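Local coordinates for protein galactose-binding lectin (Enterobacter cloacae subsp. cloacae, PDB 6YF6) that binds a fucoside at a calcium site in its C-terminal lectin domain, probably through the metal, and may also bind galactose, at residues A[83-96]-A[112-126]. Residues are numbered along the deposited sequence; the frame is centred on the assembly and turned at random.
Sequences KVSLRADGKDISAP and FKATGSQAELAVVSH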
loop_
_atom_site.group_PDB
_atom_site.type_symbol
_atom_site.label_atom_id
_atom_site.label_comp_id
_atom_site.label_asym_id
_atom_site.label_seq_id
_atom_site.Cartn_x
_atom_site.Cartn_y
_atom_site.Cartn_z
ATOM N N LYS A 83 13.045 -8.005 14.122
ATOM C CA LYS A 83 12.904 -6.732 14.830
ATOM C C LYS A 83 13.635 -5.665 14.031
ATOM O O LYS A 83 14.857 -5.738 13.878
ATOM C CB LYS A 83 13.469 -6.805 16.250
ATOM C CG LYS A 83 12.727 -7.741 17.184
ATOM C CD LYS A 83 13.192 -7.542 18.624
ATOM C CE LYS A 83 12.531 -8.524 19.576
ATOM N NZ LYS A 83 13.362 -8.753 20.794
ATOM N N VAL A 84 12.902 -4.670 13.535
ATOM C CA VAL A 84 13.427 -3.737 12.544
ATOM C C VAL A 84 13.133 -2.309 12.977
ATOM O O VAL A 84 12.026 -2.002 13.432
ATOM C CB VAL A 84 12.827 -4.024 11.151
ATOM C CG1 VAL A 84 13.493 -3.163 10.090
ATOM C CG2 VAL A 84 12.968 -5.510 10.809
ATOM N N SER A 85 14.129 -1.432 12.831
ATOM C CA SER A 85 13.987 -0.013 13.136
ATOM C C SER A 85 14.514 0.803 11.960
ATOM O O SER A 85 15.011 0.257 10.969
ATOM C CB SER A 85 14.723 0.363 14.430
ATOM O OG SER A 85 16.126 0.186 14.307
ATOM N N LEU A 86 14.398 2.125 12.077
ATOM C CA LEU A 86 14.864 3.058 11.062
ATOM C C LEU A 86 15.937 3.971 11.639
ATOM O O LEU A 86 15.861 4.379 12.805
ATOM C CB LEU A 86 13.716 3.908 10.520
ATOM C CG LEU A 86 12.492 3.141 10.022
ATOM C CD1 LEU A 86 11.346 4.102 9.720
ATOM C CD2 LEU A 86 12.853 2.320 8.802
ATOM N N ARG A 87 16.914 4.315 10.808
ATOM C CA ARG A 87 18.031 5.159 11.209
ATOM C C ARG A 87 18.276 6.214 10.141
ATOM O O ARG A 87 18.175 5.933 8.944
ATOM C CB ARG A 87 19.289 4.312 11.433
ATOM C CG ARG A 87 20.498 5.076 11.947
ATOM C CD ARG A 87 21.628 4.116 12.299
ATOM N NE ARG A 87 21.242 3.196 13.367
ATOM C CZ ARG A 87 21.796 2.006 13.581
ATOM N NH1 ARG A 87 22.773 1.563 12.799
ATOM N NH2 ARG A 87 21.363 1.251 14.582
ATOM N N ALA A 88 18.589 7.435 10.576
ATOM C CA ALA A 88 18.852 8.536 9.655
ATOM C C ALA A 88 20.012 9.367 10.178
ATOM O O ALA A 88 19.941 9.906 11.287
ATOM C CB ALA A 88 17.611 9.414 9.474
ATOM N N ASP A 89 21.063 9.485 9.367
ATOM C CA ASP A 89 22.263 10.229 9.748
ATOM C C ASP A 89 22.783 9.744 11.096
ATOM O O ASP A 89 23.177 10.531 11.961
ATOM C CB ASP A 89 21.991 11.733 9.762
ATOM C CG ASP A 89 21.768 12.292 8.369
ATOM O OD1 ASP A 89 22.342 11.724 7.411
ATOM O OD2 ASP A 89 21.021 13.286 8.229
ATOM N N GLY A 90 22.775 8.423 11.273
ATOM C CA GLY A 90 23.291 7.795 12.467
ATOM C C GLY A 90 22.364 7.820 13.661
ATOM O O GLY A 90 22.699 7.228 14.694
ATOM N N LYS A 91 21.216 8.477 13.558
ATOM C CA LYS A 91 20.291 8.621 14.671
ATOM C C LYS A 91 19.137 7.643 14.504
ATOM O O LYS A 91 18.494 7.609 13.449
ATOM C CB LYS A 91 19.764 10.055 14.748
ATOM C CG LYS A 91 18.894 10.342 15.956
ATOM C CD LYS A 91 18.270 11.732 15.858
ATOM C CE LYS A 91 17.290 12.002 16.992
ATOM N NZ LYS A 91 17.804 11.540 18.309
ATOM N N ASP A 92 18.885 6.845 15.537
ATOM C CA ASP A 92 17.719 5.970 15.535
ATOM C C ASP A 92 16.455 6.825 15.585
ATOM O O ASP A 92 16.243 7.570 16.549
ATOM C CB ASP A 92 17.776 5.011 16.720
ATOM C CG ASP A 92 18.928 4.019 16.617
ATOM O OD1 ASP A 92 19.127 3.437 15.527
ATOM O OD2 ASP A 92 19.633 3.822 17.630
ATOM N N ILE A 93 15.624 6.731 14.544
ATOM C CA ILE A 93 14.413 7.540 14.431
ATOM C C ILE A 93 13.150 6.707 14.610
ATOM O O ILE A 93 12.045 7.203 14.357
ATOM C CB ILE A 93 14.366 8.308 13.096
ATOM C CG1 ILE A 93 14.459 7.347 11.909
ATOM C CG2 ILE A 93 15.468 9.360 13.053
ATOM C CD1 ILE A 93 14.130 7.998 10.581
ATOM N N SER A 94 13.280 5.455 15.038
ATOM C CA SER A 94 12.122 4.630 15.342
ATOM C C SER A 94 12.509 3.608 16.399
ATOM O O SER A 94 13.680 3.240 16.529
ATOM C CB SER A 94 11.587 3.921 14.091
ATOM O OG SER A 94 12.378 2.786 13.760
ATOM N N ALA A 95 11.515 3.159 17.160
ATOM C CA ALA A 95 11.709 2.017 18.034
ATOM C C ALA A 95 11.862 0.751 17.194
ATOM O O ALA A 95 11.406 0.697 16.051
ATOM C CB ALA A 95 10.528 1.874 18.989
ATOM N N PRO A 96 12.518 -0.282 17.731
ATOM C CA PRO A 96 12.540 -1.578 17.027
ATOM C C PRO A 96 11.156 -2.203 17.013
ATOM O O PRO A 96 10.570 -2.473 18.065
ATOM C CB PRO A 96 13.536 -2.417 17.840
ATOM C CG PRO A 96 14.311 -1.446 18.657
ATOM C CD PRO A 96 13.410 -0.273 18.904
ATOM N N PHE A 112 12.739 12.397 10.574
ATOM C CA PHE A 112 14.078 12.934 10.759
ATOM C C PHE A 112 14.116 14.348 10.205
ATOM O O PHE A 112 13.291 14.737 9.375
ATOM C CB PHE A 112 15.146 12.061 10.084
ATOM C CG PHE A 112 15.055 12.029 8.582
ATOM C CD1 PHE A 112 14.228 11.117 7.943
ATOM C CD2 PHE A 112 15.802 12.903 7.810
ATOM C CE1 PHE A 112 14.147 11.082 6.561
ATOM C CE2 PHE A 112 15.719 12.877 6.430
ATOM C CZ PHE A 112 14.894 11.963 5.805
ATOM N N LYS A 113 15.081 15.123 10.687
ATOM C CA LYS A 113 15.266 16.501 10.258
ATOM C C LYS A 113 16.551 16.581 9.450
ATOM O O LYS A 113 17.621 16.207 9.941
ATOM C CB LYS A 113 15.314 17.449 11.452
ATOM C CG LYS A 113 15.354 18.921 11.064
ATOM C CD LYS A 113 15.097 19.821 12.262
ATOM C CE LYS A 113 13.618 20.156 12.397
ATOM N NZ LYS A 113 13.281 20.644 13.762
ATOM N N ALA A 114 16.440 17.052 8.213
ATOM C CA ALA A 114 17.612 17.171 7.362
ATOM C C ALA A 114 18.533 18.268 7.878
ATOM O O ALA A 114 18.081 19.301 8.384
ATOM C CB ALA A 114 17.192 17.465 5.921
ATOM N N THR A 115 19.837 18.026 7.775
ATOM C CA THR A 115 20.840 19.047 8.041
ATOM C C THR A 115 21.436 19.605 6.758
ATOM O O THR A 115 22.337 20.447 6.819
ATOM C CB THR A 115 21.950 18.482 8.936
ATOM O OG1 THR A 115 22.514 17.307 8.338
ATOM C CG2 THR A 115 21.384 18.128 10.303
ATOM N N GLY A 116 20.947 19.160 5.603
ATOM C CA GLY A 116 21.448 19.634 4.332
ATOM C C GLY A 116 20.691 19.073 3.147
ATOM O O GLY A 116 19.477 18.852 3.214
ATOM N N SER A 117 21.411 18.833 2.052
ATOM C CA SER A 117 20.803 18.385 0.808
ATOM C C SER A 117 20.548 16.886 0.774
ATOM O O SER A 117 19.818 16.421 -0.109
ATOM C CB SER A 117 21.699 18.774 -0.368
ATOM O OG SER A 117 22.957 18.130 -0.273
ATOM N N GLN A 118 21.119 16.120 1.701
ATOM C CA GLN A 118 20.943 14.677 1.682
ATOM C C GLN A 118 21.001 14.128 3.099
ATOM O O GLN A 118 21.467 14.789 4.030
ATOM C CB GLN A 118 22.005 13.997 0.810
ATOM C CG GLN A 118 23.433 14.262 1.258
ATOM C CD GLN A 118 24.457 13.664 0.315
ATOM O OE1 GLN A 118 24.348 13.805 -0.904
ATOM N NE2 GLN A 118 25.459 12.992 0.872
ATOM N N ALA A 119 20.517 12.895 3.242
ATOM C CA ALA A 119 20.538 12.177 4.506
ATOM C C ALA A 119 20.897 10.725 4.240
ATOM O O ALA A 119 20.478 10.150 3.232
ATOM C CB ALA A 119 19.186 12.252 5.225
ATOM N N GLU A 120 21.676 10.142 5.146
ATOM C CA GLU A 120 22.066 8.738 5.059
ATOM C C GLU A 120 21.038 7.917 5.829
ATOM O O GLU A 120 20.960 8.001 7.060
ATOM C CB GLU A 120 23.475 8.536 5.609
ATOM C CG GLU A 120 24.565 9.147 4.731
ATOM C CD GLU A 120 25.963 8.947 5.292
ATOM O OE1 GLU A 120 26.316 7.796 5.627
ATOM O OE2 GLU A 120 26.712 9.940 5.393
ATOM N N LEU A 121 20.243 7.138 5.103
ATOM C CA LEU A 121 19.178 6.339 5.687
ATOM C C LEU A 121 19.587 4.876 5.745
ATOM O O LEU A 121 20.253 4.367 4.838
ATOM C CB LEU A 121 17.890 6.473 4.876
ATOM C CG LEU A 121 17.393 7.903 4.666
ATOM C CD1 LEU A 121 16.118 7.898 3.836
ATOM C CD2 LEU A 121 17.183 8.594 6.010
ATOM N N ALA A 122 19.167 4.195 6.806
ATOM C CA ALA A 122 19.423 2.770 6.929
ATOM C C ALA A 122 18.253 2.116 7.644
ATOM O O ALA A 122 17.743 2.650 8.631
ATOM C CB ALA A 122 20.728 2.499 7.686
ATOM N N VAL A 123 17.820 0.973 7.114
ATOM C CA VAL A 123 16.918 0.073 7.821
ATOM C C VAL A 123 17.778 -0.878 8.643
ATOM O O VAL A 123 18.776 -1.413 8.145
ATOM C CB VAL A 123 16.018 -0.690 6.838
ATOM C CG1 VAL A 123 15.076 -1.618 7.585
ATOM C CG2 VAL A 123 15.232 0.286 5.972
ATOM N N VAL A 124 17.401 -1.084 9.903
ATOM C CA VAL A 124 18.250 -1.753 10.881
ATOM C C VAL A 124 17.524 -2.978 11.417
ATOM O O VAL A 124 16.381 -2.877 11.875
ATOM C CB VAL A 124 18.632 -0.803 12.033
ATOM C CG1 VAL A 124 19.473 -1.533 13.071
ATOM C CG2 VAL A 124 19.372 0.416 11.498
ATOM N N SER A 125 18.195 -4.129 11.360
ATOM C CA SER A 125 17.725 -5.356 11.989
ATOM C C SER A 125 18.407 -5.549 13.336
ATOM O O SER A 125 19.620 -5.362 13.461
ATOM C CB SER A 125 18.007 -6.575 11.110
ATOM O OG SER A 125 17.823 -7.768 11.853
ATOM N N HIS A 126 17.624 -5.944 14.338
ATOM C CA HIS A 126 18.133 -6.191 15.681
ATOM C C HIS A 126 18.205 -7.675 16.009
ATOM O O HIS A 126 18.485 -8.036 17.157
ATOM C CB HIS A 126 17.268 -5.458 16.707
ATOM C CG HIS A 126 17.189 -3.983 16.476
ATOM N ND1 HIS A 126 17.834 -3.068 17.282
ATOM C CD2 HIS A 126 16.555 -3.262 15.522
ATOM C CE1 HIS A 126 17.595 -1.847 16.838
ATOM N NE2 HIS A 126 16.821 -1.936 15.771
HETATM O O HOH W 1 15.257 -8.496 12.292
HETATM O O HOH W 2 22.435 15.227 9.944
HETATM O O HOH W 3 18.980 13.725 9.753
HETATM O O HOH W 4 20.417 15.480 6.508
HETATM O O HOH W 5 22.076 6.459 9.150
#
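Ser85 carries OG between its backbone N and carbonyl carbon (chi1 65°). This brings Ser85 OG to the ring edge of His126, in plane, for a 2.7 Å hydrogen bond from Ser85 OG to His126 NE2, in which either could be the donor. Pro96 lies over one face of the same imidazole in a CH-pi contact, with CG 3.9 Å from the centroid, so the ring is held at both edge and face. Arg87 starts extended and bends at chi3 (-62°). Its guanidinium then lies flat over Val124, with Val124 CG2 3.6 Å from Arg87 CZ. Asp92 OD1 sits in the guanidinium plane and accepts hydrogen bonds from NE and NH2 of Arg87, side-on, within a salt bridge. NH1 forms a second salt bridge with Glu51. This fixes the rotation of the group.

Antiparallel backbone bonds join strands 83-88 and 118-125. At the type I' turn of the 83-92 hairpin, Asp89 N binds Glu120 O. Asp89 OD1 accepts Glu120 N at 2.8 Å, from above the carboxylate plane. Asp89 OD2 receives three waters, which link it to Lys113, Thr115 and Gln118.

Val84, Leu86, Ala88, Val123 and Leu121 share the other face of the sheet. Val84 CG1 and Val123 CG1 approach unusually closely, at 3.3 Å, and are probably strained. Ala88 CB meets Leu121 CD2 at 3.6 Å and also reaches Phe112 CB.

The two strands are the inner pair of a four-stranded antiparallel sheet, flanked by strands 50-58 and 91-98. Their apolar face packs on Trp68 and Val70 of strand 65-74 and Leu108 of strand 106-113, in the opposing sheet of the beta-sandwich.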